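Local coordinates for uncharacterized hypothetical protein (Parabacteroides merdae, PDB 4EI0) that is of unknown function but belongs to the DUF4466 family and folds into antiparallel beta-sheets, at residues B[40-45]-B[129-134]; B[49-54]-B[103-108]; B[208-213]-B[270-275]. All blocks are in the same frame, centred on the assembly; numbering follows the deposited sequence.

Interaction 1. Residues B[40-45]-B[129-134]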
loop_
_atom_site.group_PDB
_atom_site.type_symbol
_atom_site.label_atom_id
_atom_site.label_comp_id
_atom_site.label_asym_id
_atom_site.label_seq_id
_atom_site.Cartn_x
_atom_site.Cartn_y
_atom_site.Cartn_z
ATOM N N TYR B 40 9.117 -3.192 10.265
ATOM C CA TYR B 40 8.185 -3.705 11.276
ATOM C C TYR B 40 6.768 -3.582 10.691
ATOM O O TYR B 40 6.286 -2.471 10.506
ATOM C CB TYR B 40 8.251 -2.909 12.545
ATOM C CG TYR B 40 7.375 -3.392 13.701
ATOM C CD1 TYR B 40 7.249 -4.737 14.005
ATOM C CD2 TYR B 40 6.701 -2.479 14.515
ATOM C CE1 TYR B 40 6.451 -5.173 15.061
ATOM C CE2 TYR B 40 5.919 -2.905 15.597
ATOM C CZ TYR B 40 5.804 -4.254 15.870
ATOM O OH TYR B 40 5.028 -4.678 16.947
ATOM N N ALA B 41 6.141 -4.735 10.423
ATOM C CA ALA B 41 4.796 -4.845 9.844
ATOM C C ALA B 41 3.778 -5.113 10.920
ATOM O O ALA B 41 3.985 -5.993 11.764
ATOM C CB ALA B 41 4.756 -5.977 8.825
HETATM N N MSE B 42 2.650 -4.413 10.839
HETATM C CA MSE B 42 1.534 -4.554 11.788
HETATM C C MSE B 42 0.228 -4.644 11.024
HETATM O O MSE B 42 0.101 -4.073 9.958
HETATM C CB MSE B 42 1.481 -3.324 12.707
HETATM C CG MSE B 42 2.776 -3.042 13.436
HETATM SE SE MSE B 42 2.966 -1.182 13.905
HETATM C CE MSE B 42 3.628 -0.713 12.051
ATOM N N ALA B 43 -0.749 -5.372 11.545
ATOM C CA ALA B 43 -2.061 -5.508 10.850
ATOM C C ALA B 43 -3.141 -5.898 11.846
ATOM O O ALA B 43 -2.884 -6.671 12.759
ATOM C CB ALA B 43 -2.018 -6.535 9.704
ATOM N N ILE B 44 -4.320 -5.303 11.681
ATOM C CA ILE B 44 -5.479 -5.573 12.467
ATOM C C ILE B 44 -6.622 -5.640 11.481
ATOM O O ILE B 44 -6.648 -4.878 10.534
ATOM C CB ILE B 44 -5.713 -4.508 13.557
ATOM C CG1 ILE B 44 -6.866 -4.946 14.490
ATOM C CG2 ILE B 44 -6.006 -3.138 12.962
ATOM C CD1 ILE B 44 -7.063 -4.056 15.704
ATOM N N PRO B 45 -7.546 -6.596 11.651
ATOM C CA PRO B 45 -8.697 -6.566 10.760
ATOM C C PRO B 45 -9.408 -5.217 10.886
ATOM O O PRO B 45 -9.637 -4.713 11.992
ATOM C CB PRO B 45 -9.561 -7.733 11.263
ATOM C CG PRO B 45 -8.595 -8.628 11.971
ATOM C CD PRO B 45 -7.635 -7.692 12.629
ATOM N N PHE B 129 10.133 -5.315 19.561
ATOM C CA PHE B 129 9.176 -4.427 18.849
ATOM C C PHE B 129 7.777 -4.713 19.375
ATOM O O PHE B 129 7.458 -5.873 19.692
ATOM C CB PHE B 129 9.142 -4.703 17.348
ATOM C CG PHE B 129 10.434 -4.413 16.619
ATOM C CD1 PHE B 129 11.492 -5.288 16.673
ATOM C CD2 PHE B 129 10.603 -3.216 15.931
ATOM C CE1 PHE B 129 12.670 -5.015 16.017
ATOM C CE2 PHE B 129 11.786 -2.942 15.282
ATOM C CZ PHE B 129 12.820 -3.845 15.320
ATOM N N SER B 130 6.948 -3.682 19.481
ATOM C CA SER B 130 5.559 -3.885 19.942
ATOM C C SER B 130 4.645 -2.839 19.363
ATOM O O SER B 130 5.096 -1.790 18.850
ATOM C CB SER B 130 5.484 -3.862 21.457
ATOM O OG SER B 130 5.994 -2.650 21.970
ATOM N N VAL B 131 3.354 -3.154 19.382
ATOM C CA VAL B 131 2.310 -2.391 18.715
ATOM C C VAL B 131 1.039 -2.381 19.589
ATOM O O VAL B 131 0.756 -3.360 20.264
ATOM C CB VAL B 131 1.992 -2.952 17.286
ATOM C CG1 VAL B 131 1.641 -4.443 17.331
ATOM C CG2 VAL B 131 0.898 -2.141 16.592
ATOM N N LYS B 132 0.305 -1.277 19.559
ATOM C CA LYS B 132 -1.024 -1.157 20.164
ATOM C C LYS B 132 -2.053 -0.768 19.089
ATOM O O LYS B 132 -1.754 0.061 18.247
ATOM C CB LYS B 132 -1.022 -0.053 21.238
ATOM C CG LYS B 132 -0.123 -0.319 22.459
ATOM C CD LYS B 132 -0.234 0.847 23.467
ATOM C CE LYS B 132 0.964 1.055 24.380
ATOM N NZ LYS B 132 0.855 0.496 25.757
ATOM N N ALA B 133 -3.262 -1.328 19.164
ATOM C CA ALA B 133 -4.409 -0.918 18.339
ATOM C C ALA B 133 -5.572 -0.329 19.159
ATOM O O ALA B 133 -5.643 -0.476 20.380
ATOM C CB ALA B 133 -4.926 -2.116 17.552
ATOM N N SER B 134 -6.542 0.256 18.467
ATOM C CA SER B 134 -7.600 1.033 19.130
ATOM C C SER B 134 -8.667 0.179 19.845
ATOM O O SER B 134 -9.529 0.733 20.492
ATOM C CB SER B 134 -8.271 1.968 18.139
ATOM O OG SER B 134 -8.932 1.219 17.128
#
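Phe129 lays its CB over one face of the Tyr40 ring, 3.7 Å from the ring centroid in a CH-pi contact, while CG of Met42 lies over the opposite face, likewise displaced toward the rim. The Phe129 ring itself is tilted: its plane lies at 37° to that of Tyr40, with the centroids 5.2 Å apart, an oblique pairing that is neither stack nor T-shape. Tyr40 has CG anti to the backbone N (chi1 -177°), which sends the phenol across toward the other strand. Its OH reaches the backbone of Ser130 and comes within 3.4 Å of Val131 CG1, but its hydrogen bond goes to Asn18 OD1, so the buried hydroxyl is satisfied from the neighbouring strand 17-22. Ser130 O lies at the ring edge. Met42, a selenomethionine, folds at its last torsion and runs alongside Val131, pointing the other way, with SE 3.5 Å from Val131 CG2. Further along, Ile44 CD1 presses on Ala133 CB at 3.4 Å, tighter than usual for two carbons. No hydrogen bond joins the segments, because this is the interior of a beta-sandwich: the strand axes pass 8.7 Å apart at 25°. Strand 35-43 runs between 17-22 and 107-115 in one sheet, and strand 124-133 between 51-58 and 138-147 in the other.

Interaction 2. Residues B[49-54]-B[103-108]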
loop_
_atom_site.group_PDB
_atom_site.type_symbol
_atom_site.label_atom_id
_atom_site.label_comp_id
_atom_site.label_asym_id
_atom_site.label_seq_id
_atom_site.Cartn_x
_atom_site.Cartn_y
_atom_site.Cartn_z
ATOM N N GLY B 49 -10.605 -2.424 14.486
ATOM C CA GLY B 49 -10.100 -1.148 14.927
ATOM C C GLY B 49 -8.974 -0.703 14.013
ATOM O O GLY B 49 -8.923 -1.083 12.852
ATOM N N LYS B 50 -8.100 0.131 14.550
ATOM C CA LYS B 50 -7.013 0.750 13.783
ATOM C C LYS B 50 -5.721 0.773 14.601
ATOM O O LYS B 50 -5.730 0.689 15.831
ATOM C CB LYS B 50 -7.384 2.162 13.355
ATOM C CG LYS B 50 -8.731 2.371 12.650
ATOM C CD LYS B 50 -8.747 1.805 11.267
ATOM C CE LYS B 50 -10.086 1.986 10.592
ATOM N NZ LYS B 50 -11.007 0.945 11.103
ATOM N N LEU B 51 -4.599 0.913 13.915
ATOM C CA LEU B 51 -3.304 0.957 14.578
ATOM C C LEU B 51 -3.185 2.269 15.387
ATOM O O LEU B 51 -3.477 3.325 14.858
ATOM C CB LEU B 51 -2.180 0.826 13.530
ATOM C CG LEU B 51 -2.154 -0.466 12.722
ATOM C CD1 LEU B 51 -0.857 -0.473 11.904
ATOM C CD2 LEU B 51 -2.218 -1.731 13.608
ATOM N N SER B 52 -2.676 2.192 16.652
ATOM C CA SER B 52 -2.480 3.379 17.526
ATOM C C SER B 52 -1.042 3.852 17.697
ATOM O O SER B 52 -0.758 5.071 17.632
ATOM C CB SER B 52 -3.069 3.104 18.917
ATOM O OG SER B 52 -4.425 2.648 18.753
ATOM N N SER B 53 -0.140 2.908 17.938
ATOM C CA SER B 53 1.273 3.235 18.231
ATOM C C SER B 53 2.170 2.030 18.066
ATOM O O SER B 53 1.713 0.885 18.087
ATOM C CB SER B 53 1.441 3.836 19.630
ATOM O OG SER B 53 1.128 2.895 20.647
ATOM N N ALA B 54 3.463 2.311 17.910
ATOM C CA ALA B 54 4.495 1.269 17.770
ATOM C C ALA B 54 5.686 1.646 18.662
ATOM O O ALA B 54 5.928 2.814 18.905
ATOM C CB ALA B 54 4.911 1.158 16.321
ATOM N N VAL B 103 -2.984 8.774 11.565
ATOM C CA VAL B 103 -3.865 8.503 10.407
ATOM C C VAL B 103 -4.524 7.170 10.659
ATOM O O VAL B 103 -3.865 6.205 11.155
ATOM C CB VAL B 103 -3.083 8.528 9.069
ATOM C CG1 VAL B 103 -3.930 8.026 7.870
ATOM C CG2 VAL B 103 -2.544 9.948 8.761
ATOM N N ASP B 104 -5.806 7.054 10.314
ATOM C CA ASP B 104 -6.489 5.777 10.509
ATOM C C ASP B 104 -5.955 4.784 9.457
ATOM O O ASP B 104 -6.091 5.007 8.220
ATOM C CB ASP B 104 -8.003 5.855 10.281
ATOM C CG ASP B 104 -8.739 6.536 11.414
ATOM O OD1 ASP B 104 -8.099 6.905 12.427
ATOM O OD2 ASP B 104 -9.984 6.689 11.273
ATOM N N THR B 105 -5.428 3.672 9.958
ATOM C CA THR B 105 -5.152 2.557 9.097
ATOM C C THR B 105 -5.209 1.264 9.849
ATOM O O THR B 105 -4.911 1.207 11.041
ATOM C CB THR B 105 -3.786 2.708 8.410
ATOM O OG1 THR B 105 -3.642 1.643 7.466
ATOM C CG2 THR B 105 -2.690 2.732 9.429
ATOM N N CYS B 106 -5.534 0.195 9.127
ATOM C CA CYS B 106 -5.484 -1.141 9.724
ATOM C C CYS B 106 -4.192 -1.907 9.478
ATOM O O CYS B 106 -4.044 -3.015 9.963
ATOM C CB CYS B 106 -6.661 -1.953 9.228
ATOM S SG CYS B 106 -6.692 -2.247 7.473
ATOM N N ALA B 107 -3.255 -1.346 8.721
ATOM C CA ALA B 107 -2.056 -2.103 8.335
ATOM C C ALA B 107 -0.966 -1.132 7.951
ATOM O O ALA B 107 -1.223 -0.140 7.257
ATOM C CB ALA B 107 -2.320 -3.139 7.212
ATOM N N ALA B 108 0.244 -1.377 8.451
ATOM C CA ALA B 108 1.362 -0.483 8.088
ATOM C C ALA B 108 2.676 -1.234 8.255
ATOM O O ALA B 108 2.764 -2.209 8.983
ATOM C CB ALA B 108 1.380 0.744 8.954
HETATM O O HOH W 1 -4.524 4.193 12.739
#
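Lys50 CD stands over one face of the flat Thr105 carbonyl, 3.8 Å from Thr105 C; Leu51 CG comes in obliquely from the other side, beside the oxygen, 3.6 Å from Thr105 O. Head-on to the same oxygen comes the N-H of Leu51, at 2.9 Å from Leu51 N to Thr105 O, nearly along the C=O axis (172°) and almost straight at the hydrogen (174°). This bond ties the two layers of a beta-sandwich at their margin, where the chain passes from strand 96-100, paired with 51-58 in one sheet, to strand 107-115 in the other. Leu51 turns CG beside its backbone N (chi1 -62°), and CD1 then runs in over the start of strand 107-115 to meet Ala108 CB at 3.9 Å. Met42, Phe101 and Leu16 pack around the same leucine. With an alanine here, Ala108 would probably lose one of its apolar neighbours and a gap would open beside Met42 and Phe101. Past Leu51 a classic beta bulge sets Ser52 and Ser53 against the single residue Lys132 of strand 124-133. Lys50 bends at chi2 and chi4, and its NZ bonds to Asn46 O and only weakly to Gly49 O. Strand 81-85 of the second subunit packs along Val103 to Ala107, Pro83 of that subunit touching Cys106, and the backbone of Asp104 hydrogen-bonds to the same subunit. A water sits between the segments: it takes the N-H of Thr105, 3.0 Å from Thr105 N. Leu51 O and Val103 O are both placed to receive its protons, with other acceptors competing, and the water oxygen lies 2.6 Å from Val103 O.

Interaction 3. Residues B[208-213]-B[270-275]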
loop_
_atom_site.group_PDB
_atom_site.type_symbol
_atom_site.label_atom_id
_atom_site.label_comp_id
_atom_site.label_asym_id
_atom_site.label_seq_id
_atom_site.Cartn_x
_atom_site.Cartn_y
_atom_site.Cartn_z
ATOM N N ALA B 208 52.713 5.999 -3.844
ATOM C CA ALA B 208 53.515 5.146 -2.979
ATOM C C ALA B 208 53.151 5.324 -1.523
ATOM O O ALA B 208 52.680 6.404 -1.125
ATOM C CB ALA B 208 54.999 5.412 -3.192
ATOM N N PHE B 209 53.322 4.261 -0.738
ATOM C CA PHE B 209 53.210 4.316 0.726
ATOM C C PHE B 209 54.573 3.932 1.268
ATOM O O PHE B 209 55.158 2.905 0.890
ATOM C CB PHE B 209 52.220 3.325 1.308
ATOM C CG PHE B 209 50.761 3.679 1.144
ATOM C CD1 PHE B 209 50.322 4.945 0.786
ATOM C CD2 PHE B 209 49.800 2.710 1.437
ATOM C CE1 PHE B 209 48.955 5.230 0.696
ATOM C CE2 PHE B 209 48.446 2.972 1.320
ATOM C CZ PHE B 209 48.016 4.254 0.975
ATOM N N TYR B 210 55.103 4.768 2.151
ATOM C CA TYR B 210 56.395 4.535 2.764
ATOM C C TYR B 210 56.262 4.532 4.269
ATOM O O TYR B 210 55.311 5.045 4.816
ATOM C CB TYR B 210 57.361 5.630 2.388
ATOM C CG TYR B 210 57.540 5.798 0.930
ATOM C CD1 TYR B 210 58.106 4.780 0.173
ATOM C CD2 TYR B 210 57.186 6.979 0.284
ATOM C CE1 TYR B 210 58.329 4.938 -1.172
ATOM C CE2 TYR B 210 57.419 7.148 -1.084
ATOM C CZ TYR B 210 57.998 6.120 -1.800
ATOM O OH TYR B 210 58.234 6.234 -3.169
ATOM N N THR B 211 57.260 3.982 4.926
ATOM C CA THR B 211 57.285 3.831 6.365
ATOM C C THR B 211 58.741 4.046 6.844
ATOM O O THR B 211 59.610 4.304 6.024
ATOM C CB THR B 211 56.753 2.442 6.748
ATOM O OG1 THR B 211 56.282 2.492 8.099
ATOM C CG2 THR B 211 57.844 1.369 6.599
ATOM N N SER B 212 59.013 3.959 8.151
ATOM C CA SER B 212 60.322 4.373 8.700
ATOM C C SER B 212 61.502 3.694 8.015
ATOM O O SER B 212 62.524 4.315 7.787
ATOM C CB SER B 212 60.411 4.109 10.209
ATOM O OG SER B 212 60.443 2.712 10.456
ATOM N N SER B 213 61.365 2.415 7.688
ATOM C CA SER B 213 62.486 1.681 7.124
ATOM C C SER B 213 62.396 1.529 5.607
ATOM O O SER B 213 63.153 0.795 5.031
ATOM C CB SER B 213 62.603 0.324 7.818
ATOM O OG SER B 213 61.383 -0.374 7.746
ATOM N N TYR B 270 57.438 -0.970 2.062
ATOM C CA TYR B 270 57.037 0.080 1.118
ATOM C C TYR B 270 56.105 -0.536 0.102
ATOM O O TYR B 270 56.163 -1.739 -0.134
ATOM C CB TYR B 270 58.234 0.716 0.393
ATOM C CG TYR B 270 58.900 -0.220 -0.622
ATOM C CD1 TYR B 270 59.770 -1.217 -0.205
ATOM C CD2 TYR B 270 58.604 -0.144 -1.974
ATOM C CE1 TYR B 270 60.346 -2.096 -1.111
ATOM C CE2 TYR B 270 59.177 -1.015 -2.885
ATOM C CZ TYR B 270 60.044 -1.991 -2.440
ATOM O OH TYR B 270 60.632 -2.866 -3.309
ATOM N N ILE B 271 55.230 0.276 -0.488
ATOM C CA ILE B 271 54.353 -0.131 -1.595
ATOM C C ILE B 271 54.426 0.924 -2.703
ATOM O O ILE B 271 54.298 2.113 -2.442
ATOM C CB ILE B 271 52.900 -0.265 -1.155
ATOM C CG1 ILE B 271 52.751 -1.447 -0.168
ATOM C CG2 ILE B 271 52.000 -0.440 -2.382
ATOM C CD1 ILE B 271 51.346 -1.523 0.400
ATOM N N LEU B 272 54.630 0.479 -3.930
ATOM C CA LEU B 272 54.683 1.356 -5.112
ATOM C C LEU B 272 53.483 1.056 -6.016
ATOM O O LEU B 272 52.824 0.035 -5.859
ATOM C CB LEU B 272 55.997 1.147 -5.899
ATOM C CG LEU B 272 57.327 1.260 -5.105
ATOM C CD1 LEU B 272 58.566 0.979 -5.912
ATOM C CD2 LEU B 272 57.477 2.629 -4.449
ATOM N N GLY B 273 53.198 1.949 -6.959
ATOM C CA GLY B 273 52.152 1.722 -7.938
ATOM C C GLY B 273 50.746 1.503 -7.434
ATOM O O GLY B 273 50.010 0.695 -7.987
ATOM N N LEU B 274 50.348 2.221 -6.393
ATOM C CA LEU B 274 48.972 2.206 -6.015
ATOM C C LEU B 274 48.094 2.852 -7.091
ATOM O O LEU B 274 48.532 3.741 -7.790
ATOM C CB LEU B 274 48.797 2.920 -4.687
ATOM C CG LEU B 274 49.347 2.142 -3.513
ATOM C CD1 LEU B 274 49.513 3.119 -2.343
ATOM C CD2 LEU B 274 48.476 0.958 -3.161
ATOM N N LYS B 275 46.843 2.417 -7.189
ATOM C CA LYS B 275 45.887 2.986 -8.106
ATOM C C LYS B 275 44.529 2.609 -7.647
ATOM O O LYS B 275 44.388 1.905 -6.662
ATOM C CB LYS B 275 46.135 2.454 -9.516
ATOM C CG LYS B 275 46.206 0.931 -9.645
ATOM C CD LYS B 275 46.461 0.483 -11.077
ATOM C CE LYS B 275 47.402 -0.711 -11.119
ATOM N NZ LYS B 275 47.701 -1.031 -12.522
#
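Phe209 and Ile271 form the hydrogen-bonded pair of an antiparallel strand pairing, joined by two backbone bonds: Phe209 N to Ile271 O at 2.9 Å and Ile271 N to Phe209 O at 3.0 Å. The same two oxygens also receive a CA-H...O contact each, Ile271 O from Ala208 CA at 3.2 Å and Phe209 O from Tyr270 CA at 3.4 Å. Among the side chains, Leu274 meets Phe209. Its CD1 sits over the centre of the Phe209 ring, 3.5 Å from the centroid and only 3° off the ring normal, a CH-pi contact in which the two side chains cross at about a right angle. Phe209 keeps CG beside its backbone N (chi1 -76°), which sets the ring where this methyl can lie over its face. On the sheet face that carries Tyr210 and Tyr270, Tyr270 CB lies at the edge of the Tyr210 ring. Leu272 CD2 reaches both Tyr210 OH and, at 3.9 Å, Ala208 CB. Gly273, with its positive phi, sits where the chain turns before Leu274. Farther out, Tyr218 meets both aromatics, its O bonding Tyr210 OH and its ring stacking on Tyr270. On the other face, Met234 touches Phe209 and Ile271, while Val293 and Ile295 of strand 289-299 pack on Phe209, which brings a second sheet against this one. Strand 207-210 is bonded on its far side to strand 195-199, and strand 270-274 is the outermost strand of this sheet within the chain. Backbone polarity is thus largely spent between the strands; Phe209, Ile271 and Leu274 are buried, the first two against strand 233-238 and Phe209 also against 289-299, consistent with a hydrophobic core there, whereas Tyr270 and Leu272 stay partly exposed.

Interactions 1 and 2 hold the same pair of sheets, their centres 7 Å apart, with interaction 2 nested along the chain inside the loop that interaction 1 closes. They touch directly, Ser134 N lying 2.8 Å from Lys50 O in a probable hydrogen bond. Interaction 1 is sandwich core, made mainly by side chains, with no hydrogen bond between the segments; interaction 2 is partly buried at the margin, where a backbone bond and a water do the joining and the second subunit approaches. Interaction 3 lies about 57 Å from interaction 1 between centres, on the opposite side of the chain's centre. Also buried, it differs by pairing neighbouring strands within one sheet through backbone bonds.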